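PDB 3ZGY: R-imine reductase, which catalyses the NADPH-dependent, R-selective reduction of an imine substrate. Local coordinates for residues Pro21-Gly26 against Ala74-Val79; Thr105-Thr110 against Val150-Pro155; Asp130-Ala135 against Arg156-Pro161. All blocks are in the same frame, centred on the assembly; numbering follows the deposited sequence.

Contact 1. Residues Pro21-Gly26 against Ala74-Val79; sequences PVTVIG and AASPLV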
loop_
_atom_site.group_PDB
_atom_site.type_symbol
_atom_site.label_atom_id
_atom_site.label_comp_id
_atom_site.label_asym_id
_atom_site.label_seq_id
_atom_site.Cartn_x
_atom_site.Cartn_y
_atom_site.Cartn_z
ATOM N N PRO D 21 -13.849 3.880 37.342
ATOM C CA PRO D 21 -12.431 3.640 37.518
ATOM C C PRO D 21 -11.845 2.642 36.527
ATOM O O PRO D 21 -12.534 1.696 36.146
ATOM C CB PRO D 21 -12.317 3.084 38.938
ATOM C CG PRO D 21 -13.696 2.834 39.420
ATOM C CD PRO D 21 -14.669 3.185 38.331
ATOM N N VAL D 22 -10.602 2.911 36.092
ATOM C CA VAL D 22 -9.878 2.078 35.150
ATOM C C VAL D 22 -8.391 1.957 35.512
ATOM O O VAL D 22 -7.789 2.928 35.897
ATOM C CB VAL D 22 -10.031 2.521 33.678
ATOM C CG1 VAL D 22 -11.301 3.268 33.455
ATOM C CG2 VAL D 22 -8.921 3.360 33.229
ATOM N N THR D 23 -7.843 0.744 35.383
ATOM C CA THR D 23 -6.452 0.459 35.636
ATOM C C THR D 23 -5.716 0.314 34.318
ATOM O O THR D 23 -6.300 -0.142 33.306
ATOM C CB THR D 23 -6.319 -0.790 36.488
ATOM O OG1 THR D 23 -6.753 -0.470 37.831
ATOM C CG2 THR D 23 -4.913 -1.293 36.531
ATOM N N VAL D 24 -4.460 0.777 34.289
ATOM C CA VAL D 24 -3.629 0.622 33.106
ATOM C C VAL D 24 -2.374 -0.055 33.552
ATOM O O VAL D 24 -1.673 0.446 34.427
ATOM C CB VAL D 24 -3.311 1.951 32.416
ATOM C CG1 VAL D 24 -2.279 1.739 31.333
ATOM C CG2 VAL D 24 -4.558 2.537 31.786
ATOM N N ILE D 25 -2.064 -1.181 32.919
ATOM C CA ILE D 25 -0.894 -1.955 33.279
ATOM C C ILE D 25 0.085 -1.978 32.144
ATOM O O ILE D 25 -0.241 -2.377 31.012
ATOM C CB ILE D 25 -1.273 -3.366 33.684
ATOM C CG1 ILE D 25 -1.884 -3.298 35.083
ATOM C CG2 ILE D 25 -0.056 -4.268 33.716
ATOM C CD1 ILE D 25 -2.714 -4.500 35.432
ATOM N N GLY D 26 1.287 -1.514 32.462
ATOM C CA GLY D 26 2.308 -1.331 31.458
ATOM C C GLY D 26 2.358 0.137 31.094
ATOM O O GLY D 26 1.359 0.664 30.594
ATOM N N ALA D 74 -7.062 -5.075 41.558
ATOM C CA ALA D 74 -8.120 -4.900 42.582
ATOM C C ALA D 74 -8.758 -3.507 42.573
ATOM O O ALA D 74 -9.893 -3.331 43.020
ATOM C CB ALA D 74 -7.531 -5.192 43.947
ATOM N N ALA D 75 -8.030 -2.513 42.051
ATOM C CA ALA D 75 -8.508 -1.091 42.016
ATOM C C ALA D 75 -9.695 -0.778 41.130
ATOM O O ALA D 75 -10.441 0.114 41.456
ATOM C CB ALA D 75 -7.380 -0.155 41.624
ATOM N N SER D 76 -9.882 -1.482 40.023
ATOM C CA SER D 76 -10.899 -1.058 39.069
ATOM C C SER D 76 -11.632 -2.219 38.421
ATOM O O SER D 76 -11.082 -3.303 38.258
ATOM C CB SER D 76 -10.237 -0.256 37.937
ATOM O OG SER D 76 -9.061 0.407 38.363
ATOM N N PRO D 77 -12.867 -2.008 38.030
ATOM C CA PRO D 77 -13.584 -3.088 37.350
ATOM C C PRO D 77 -13.136 -3.272 35.886
ATOM O O PRO D 77 -13.383 -4.334 35.304
ATOM C CB PRO D 77 -15.048 -2.624 37.427
ATOM C CG PRO D 77 -14.967 -1.161 37.354
ATOM C CD PRO D 77 -13.655 -0.773 38.035
ATOM N N LEU D 78 -12.488 -2.257 35.317
ATOM C CA LEU D 78 -11.955 -2.317 33.944
ATOM C C LEU D 78 -10.439 -2.266 33.980
ATOM O O LEU D 78 -9.904 -1.291 34.492
ATOM C CB LEU D 78 -12.420 -1.113 33.181
ATOM C CG LEU D 78 -11.940 -0.989 31.759
ATOM C CD1 LEU D 78 -12.444 -2.157 30.943
ATOM C CD2 LEU D 78 -12.448 0.296 31.137
ATOM N N VAL D 79 -9.757 -3.300 33.464
ATOM C CA VAL D 79 -8.310 -3.411 33.550
ATOM C C VAL D 79 -7.706 -3.441 32.159
ATOM O O VAL D 79 -7.961 -4.355 31.401
ATOM C CB VAL D 79 -7.886 -4.687 34.259
ATOM C CG1 VAL D 79 -6.369 -4.805 34.349
ATOM C CG2 VAL D 79 -8.450 -4.666 35.650
HETATM O O HOH W 1 -8.846 3.122 39.077
#

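Contact 2. Residues Thr105-Thr110 against Val150-Pro155; sequences TLVNLT and VLLSGP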
loop_
_atom_site.group_PDB
_atom_site.type_symbol
_atom_site.label_atom_id
_atom_site.label_comp_id
_atom_site.label_asym_id
_atom_site.label_seq_id
_atom_site.Cartn_x
_atom_site.Cartn_y
_atom_site.Cartn_z
ATOM N N THR D 105 -13.380 -6.911 33.779
ATOM C CA THR D 105 -13.214 -6.978 32.342
ATOM C C THR D 105 -11.806 -6.582 32.053
ATOM O O THR D 105 -11.316 -5.546 32.539
ATOM C CB THR D 105 -14.104 -6.004 31.633
ATOM O OG1 THR D 105 -15.435 -6.386 31.823
ATOM C CG2 THR D 105 -13.815 -6.001 30.127
ATOM N N LEU D 106 -11.132 -7.456 31.346
ATOM C CA LEU D 106 -9.724 -7.301 31.016
ATOM C C LEU D 106 -9.635 -6.982 29.549
ATOM O O LEU D 106 -10.181 -7.702 28.722
ATOM C CB LEU D 106 -8.972 -8.585 31.319
ATOM C CG LEU D 106 -7.498 -8.649 30.997
ATOM C CD1 LEU D 106 -6.748 -7.656 31.848
ATOM C CD2 LEU D 106 -6.965 -10.044 31.296
ATOM N N VAL D 107 -9.016 -5.858 29.230
ATOM C CA VAL D 107 -8.838 -5.428 27.820
ATOM C C VAL D 107 -7.345 -5.424 27.473
ATOM O O VAL D 107 -6.549 -4.715 28.093
ATOM C CB VAL D 107 -9.396 -4.034 27.614
ATOM C CG1 VAL D 107 -9.135 -3.594 26.204
ATOM C CG2 VAL D 107 -10.872 -4.014 27.898
ATOM N N ASN D 108 -6.963 -6.257 26.540
ATOM C CA ASN D 108 -5.548 -6.485 26.301
ATOM C C ASN D 108 -5.145 -5.936 24.966
ATOM O O ASN D 108 -5.411 -6.523 23.922
ATOM C CB ASN D 108 -5.247 -7.951 26.358
ATOM C CG ASN D 108 -3.778 -8.261 26.187
ATOM O OD1 ASN D 108 -2.903 -7.385 26.207
ATOM N ND2 ASN D 108 -3.494 -9.535 26.002
ATOM N N LEU D 109 -4.549 -4.754 25.001
ATOM C CA LEU D 109 -4.237 -4.024 23.782
ATOM C C LEU D 109 -2.795 -4.276 23.305
ATOM O O LEU D 109 -2.342 -3.635 22.350
ATOM C CB LEU D 109 -4.486 -2.536 24.016
ATOM C CG LEU D 109 -5.914 -2.150 24.386
ATOM C CD1 LEU D 109 -5.994 -0.670 24.578
ATOM C CD2 LEU D 109 -6.897 -2.591 23.327
ATOM N N THR D 110 -2.097 -5.210 23.962
ATOM C CA THR D 110 -0.837 -5.738 23.482
ATOM C C THR D 110 -0.980 -6.360 22.120
ATOM O O THR D 110 -1.966 -7.026 21.817
ATOM C CB THR D 110 -0.311 -6.813 24.436
ATOM O OG1 THR D 110 -0.327 -6.294 25.760
ATOM C CG2 THR D 110 1.081 -7.201 24.112
ATOM N N VAL D 150 -8.084 2.070 17.368
ATOM C CA VAL D 150 -7.935 1.037 18.386
ATOM C C VAL D 150 -8.968 0.035 18.110
ATOM O O VAL D 150 -10.144 0.357 18.123
ATOM C CB VAL D 150 -8.160 1.604 19.769
ATOM C CG1 VAL D 150 -7.993 0.499 20.764
ATOM C CG2 VAL D 150 -7.170 2.712 20.038
ATOM N N LEU D 151 -8.539 -1.168 17.771
ATOM C CA LEU D 151 -9.467 -2.254 17.398
ATOM C C LEU D 151 -9.732 -3.147 18.587
ATOM O O LEU D 151 -8.853 -3.344 19.432
ATOM C CB LEU D 151 -8.883 -3.057 16.280
ATOM C CG LEU D 151 -8.424 -2.216 15.082
ATOM C CD1 LEU D 151 -7.751 -3.115 14.069
ATOM C CD2 LEU D 151 -9.568 -1.472 14.432
ATOM N N LEU D 152 -10.959 -3.612 18.708
ATOM C CA LEU D 152 -11.339 -4.424 19.861
ATOM C C LEU D 152 -12.166 -5.590 19.364
ATOM O O LEU D 152 -12.968 -5.418 18.464
ATOM C CB LEU D 152 -12.169 -3.587 20.823
ATOM C CG LEU D 152 -11.479 -2.404 21.482
ATOM C CD1 LEU D 152 -12.470 -1.604 22.268
ATOM C CD2 LEU D 152 -10.386 -2.827 22.424
ATOM N N SER D 153 -11.994 -6.760 19.952
ATOM C CA SER D 153 -12.780 -7.901 19.547
ATOM C C SER D 153 -12.990 -8.777 20.747
ATOM O O SER D 153 -12.193 -8.757 21.711
ATOM C CB SER D 153 -12.088 -8.662 18.416
ATOM O OG SER D 153 -10.746 -9.002 18.797
ATOM N N GLY D 154 -14.084 -9.542 20.723
ATOM C CA GLY D 154 -14.608 -10.155 21.973
ATOM C C GLY D 154 -16.097 -9.994 22.103
ATOM O O GLY D 154 -16.750 -9.348 21.276
ATOM N N PRO D 155 -16.670 -10.603 23.126
ATOM C CA PRO D 155 -18.127 -10.607 23.144
ATOM C C PRO D 155 -18.693 -9.233 23.515
ATOM O O PRO D 155 -18.107 -8.533 24.338
ATOM C CB PRO D 155 -18.440 -11.650 24.198
ATOM C CG PRO D 155 -17.264 -11.626 25.097
ATOM C CD PRO D 155 -16.117 -11.483 24.147
#

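Contact 3. Residues Asp130-Ala135 against Arg156-Pro161; sequences DYLDGA and RSAFDP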
loop_
_atom_site.group_PDB
_atom_site.type_symbol
_atom_site.label_atom_id
_atom_site.label_comp_id
_atom_site.label_asym_id
_atom_site.label_seq_id
_atom_site.Cartn_x
_atom_site.Cartn_y
_atom_site.Cartn_z
ATOM N N ASP D 130 -14.388 -11.240 31.941
ATOM C CA ASP D 130 -14.657 -10.887 30.590
ATOM C C ASP D 130 -13.340 -10.402 29.948
ATOM O O ASP D 130 -12.487 -9.818 30.613
ATOM C CB ASP D 130 -15.662 -9.781 30.607
ATOM C CG ASP D 130 -17.021 -10.269 30.938
ATOM O OD1 ASP D 130 -17.678 -10.893 30.034
ATOM O OD2 ASP D 130 -17.465 -9.981 32.068
ATOM N N TYR D 131 -13.202 -10.602 28.658
ATOM C CA TYR D 131 -11.946 -10.361 27.992
ATOM C C TYR D 131 -12.200 -9.778 26.627
ATOM O O TYR D 131 -12.924 -10.359 25.824
ATOM C CB TYR D 131 -11.149 -11.671 27.835
ATOM C CG TYR D 131 -9.813 -11.500 27.176
ATOM C CD1 TYR D 131 -8.745 -10.903 27.880
ATOM C CD2 TYR D 131 -9.576 -11.933 25.882
ATOM C CE1 TYR D 131 -7.503 -10.774 27.319
ATOM C CE2 TYR D 131 -8.330 -11.781 25.316
ATOM C CZ TYR D 131 -7.309 -11.168 26.023
ATOM O OH TYR D 131 -6.059 -10.973 25.448
ATOM N N LEU D 132 -11.593 -8.628 26.378
ATOM C CA LEU D 132 -11.447 -8.106 25.021
ATOM C C LEU D 132 -10.008 -8.086 24.601
ATOM O O LEU D 132 -9.104 -7.735 25.377
ATOM C CB LEU D 132 -11.905 -6.678 24.929
ATOM C CG LEU D 132 -13.367 -6.431 25.124
ATOM C CD1 LEU D 132 -13.568 -4.938 25.077
ATOM C CD2 LEU D 132 -14.191 -7.106 24.059
ATOM N N ASP D 133 -9.777 -8.479 23.364
ATOM C CA ASP D 133 -8.454 -8.451 22.839
ATOM C C ASP D 133 -8.435 -7.397 21.824
ATOM O O ASP D 133 -9.325 -7.322 20.959
ATOM C CB ASP D 133 -8.059 -9.768 22.252
ATOM C CG ASP D 133 -6.574 -9.853 22.055
ATOM O OD1 ASP D 133 -6.103 -9.297 20.999
ATOM O OD2 ASP D 133 -5.902 -10.485 22.925
ATOM N N GLY D 134 -7.441 -6.533 21.925
ATOM C CA GLY D 134 -7.291 -5.472 20.904
ATOM C C GLY D 134 -5.921 -5.219 20.339
ATOM O O GLY D 134 -4.927 -5.903 20.669
ATOM N N ALA D 135 -5.882 -4.207 19.499
ATOM C CA ALA D 135 -4.654 -3.784 18.797
ATOM C C ALA D 135 -4.715 -2.283 18.488
ATOM O O ALA D 135 -5.788 -1.733 18.191
ATOM C CB ALA D 135 -4.549 -4.545 17.498
ATOM N N ARG D 156 -19.853 -8.890 22.953
ATOM C CA ARG D 156 -20.540 -7.644 23.302
ATOM C C ARG D 156 -20.712 -7.487 24.794
ATOM O O ARG D 156 -20.594 -6.407 25.326
ATOM C CB ARG D 156 -21.909 -7.596 22.680
ATOM C CG ARG D 156 -21.932 -7.254 21.206
ATOM C CD ARG D 156 -21.810 -5.770 21.119
ATOM N NE ARG D 156 -21.782 -5.265 19.776
ATOM C CZ ARG D 156 -21.593 -3.990 19.512
ATOM N NH1 ARG D 156 -21.377 -3.097 20.495
ATOM N NH2 ARG D 156 -21.634 -3.587 18.255
ATOM N N SER D 157 -21.010 -8.566 25.487
ATOM C CA SER D 157 -21.120 -8.478 26.938
ATOM C C SER D 157 -19.900 -7.904 27.623
ATOM O O SER D 157 -19.987 -7.409 28.760
ATOM C CB SER D 157 -21.416 -9.859 27.510
ATOM O OG SER D 157 -20.323 -10.705 27.308
ATOM N N ALA D 158 -18.740 -8.055 26.998
ATOM C CA ALA D 158 -17.510 -7.525 27.573
ATOM C C ALA D 158 -17.274 -6.093 27.093
ATOM O O ALA D 158 -16.711 -5.300 27.817
ATOM C CB ALA D 158 -16.333 -8.387 27.225
ATOM N N PHE D 159 -17.781 -5.745 25.916
ATOM C CA PHE D 159 -17.512 -4.418 25.378
ATOM C C PHE D 159 -18.550 -3.377 25.765
ATOM O O PHE D 159 -18.200 -2.311 26.236
ATOM C CB PHE D 159 -17.412 -4.484 23.884
ATOM C CG PHE D 159 -17.352 -3.148 23.241
ATOM C CD1 PHE D 159 -16.269 -2.363 23.396
ATOM C CD2 PHE D 159 -18.394 -2.682 22.503
ATOM C CE1 PHE D 159 -16.211 -1.101 22.830
ATOM C CE2 PHE D 159 -18.358 -1.448 21.915
ATOM C CZ PHE D 159 -17.256 -0.648 22.084
ATOM N N ASP D 160 -19.829 -3.669 25.522
ATOM C CA ASP D 160 -20.920 -2.732 25.767
ATOM C C ASP D 160 -20.850 -2.039 27.170
ATOM O O ASP D 160 -20.914 -0.818 27.247
ATOM C CB ASP D 160 -22.271 -3.415 25.533
ATOM C CG ASP D 160 -22.503 -3.776 24.062
ATOM O OD1 ASP D 160 -21.848 -3.214 23.177
ATOM O OD2 ASP D 160 -23.400 -4.587 23.744
ATOM N N PRO D 161 -20.729 -2.786 28.261
ATOM C CA PRO D 161 -20.699 -2.121 29.531
ATOM C C PRO D 161 -19.576 -1.072 29.682
ATOM O O PRO D 161 -19.675 -0.275 30.572
ATOM C CB PRO D 161 -20.427 -3.248 30.520
ATOM C CG PRO D 161 -20.945 -4.462 29.862
ATOM C CD PRO D 161 -20.632 -4.248 28.412
#

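Contact 1. Residues Pro21-Gly26 against Ala74-Val79
T23 and S76 meet hydroxyl to hydroxyl where strand 22-25 pairs in parallel with strand 78-81. The side chain of T23 can be followed outward. CB lies 3.5 Å from S76 OG, and with chi1 at -72° OG1 is set beside the backbone N, where it lies 2.5 Å from S76 OG, a probable hydrogen bond. The methyl branch CG2 instead runs anti to that N, on the side of V79, whose CG1 it approaches at 4.4 Å. T23 OG1 is also hydrogen-bonded to the carbonyl of A72 of helix 69-75, which precedes strand 78-81. S76 OG holds a water as well, at 2.8 Å.

The backbone adds a nearly straight bond, T23 N to L78 O at 3.0 Å with 169° at the hydrogen. Apolar pairs lie around it: V22 and L78 lie side by side, CG1 of V22 3.9 Å from CD2 of L78, and the tip of I25, CD1, reaches V79 CG1 at 3.8 Å. At the outer end the rings of P21 and P77 cross at about a right angle.

Chemically, two buried hydroxyls have partners in each other, the A72 carbonyl and a water, and the pair joins the turn after helix 69-75 to strand 22-25.

Contact 2. Residues Thr105-Thr110 against Val150-Pro155
A hydrophobic layer over one face of a Rossmann-type sheet brings V107 of strand 105-108 and L109 just beyond it onto V150 and L152 of strand 150-153. The two strands are not neighbours: strand 130-136 runs between them, no hydrogen bond passes from one segment to the other, and the nearest pair of CA atoms, L109 and L152, is 8.1 Å apart. Side chains alone bridge the interval.

L109 does most of the work through a single methyl. Its CD2 lies 3.6 Å from CD2 of L152, the two side chains crossing obliquely, while the same CD2 comes to 4.2 Å from CG1 of V150, here at about a right angle. L152 in turn uses its CD2 twice, since this atom also faces V107 CG1 at 4.1 Å. Both leucines have CG anti to the carbonyl carbon (chi1 -60° in L109, -65° in L152), and from these positions their CD2 methyls are carried over the face of strand 130-136, which lies between. All the touching residues are buried.

At the strand's last residue, N108, the chain turns. OD1 of N108 receives T110 OG1 at 2.8 Å, in the carbonyl plane, and also T110 N at 3.2 Å, from well above that plane. The second bond makes an Asx turn, and the two together hold the amide while ND2 is bonded to the hydroxyl of Y131.

The side chain of L109 is about 7 Å from that of M30, which contacts NADP in another structure of this protein. On the strand side V107 also packs on L78 and L132, N108 rests on Y86 and V89 of helix 86-93, and L151 reaches F221 of the second subunit.

Contact 3. Residues Asp130-Ala135 against Arg156-Pro161
D130 and A158 mark the nearest backbone approach, with CA atoms 5.3 Å apart, where the start of strand 130-136 passes helix 156-159; no hydrogen bond joins the two segments, so the contact rests on packing.

A158 presents its methyl to the strand: CB is 3.7 Å from D130 CB and 4.0 Å from L132 CD2. L132 forks over the helix. With chi1 at -67° its CG is anti to the carbonyl carbon, and the two methyls part, CD2 lying on A158 while CD1 lies 4.0 Å from F159 CA and meets the F159 ring at its edge, near the ring plane. A serine in place of L132 would probably leave the A158 methyl and the CB of F159 without their apolar cover and open a gap between strand and helix. D160 N bonds R156 O at 2.8 Å; beyond the two segments, F159 meets the ring of Y175, and L166 packs on both L132 and F159.

Alternation along the strand puts Y131 and D133, the neighbours of L132, on the other face of the sheet. There Y131 OH donates to D133 OD2 at 2.6 Å, arriving on the anti side of the carboxylate, 19° out of its plane. Y86 OH bonds the same oxygen, while Y131 also packs on helix 114-126.

L132 and Y131 thus serve opposite layers: with a helix on either face of one strand, this is the alpha/beta/alpha layering of a Rossmann-type domain, consistent with the 6-phosphogluconate dehydrogenase-like NAD-binding family.

Going from the N terminus, strand 22-25 comes first and contact 1 closes a loop of 47 residues when strand 78-81 lies down beside it. The chain is then clear of that loop before contact 2 opens at strand 105-108. Contact 3 opens at strand 130-136, ahead of the return of strand 150-153 that completes contact 2, and closes only with helix 156-159; these two therefore cross, with centres 5 Å apart. Contacts 1 and 2 touch chiefly through V79, whose N and O probably bond T105 O and V107 N. Together they tie the central parallel strands, the antiparallel strand 150-153 and the small helix after it into one sheet-based domain.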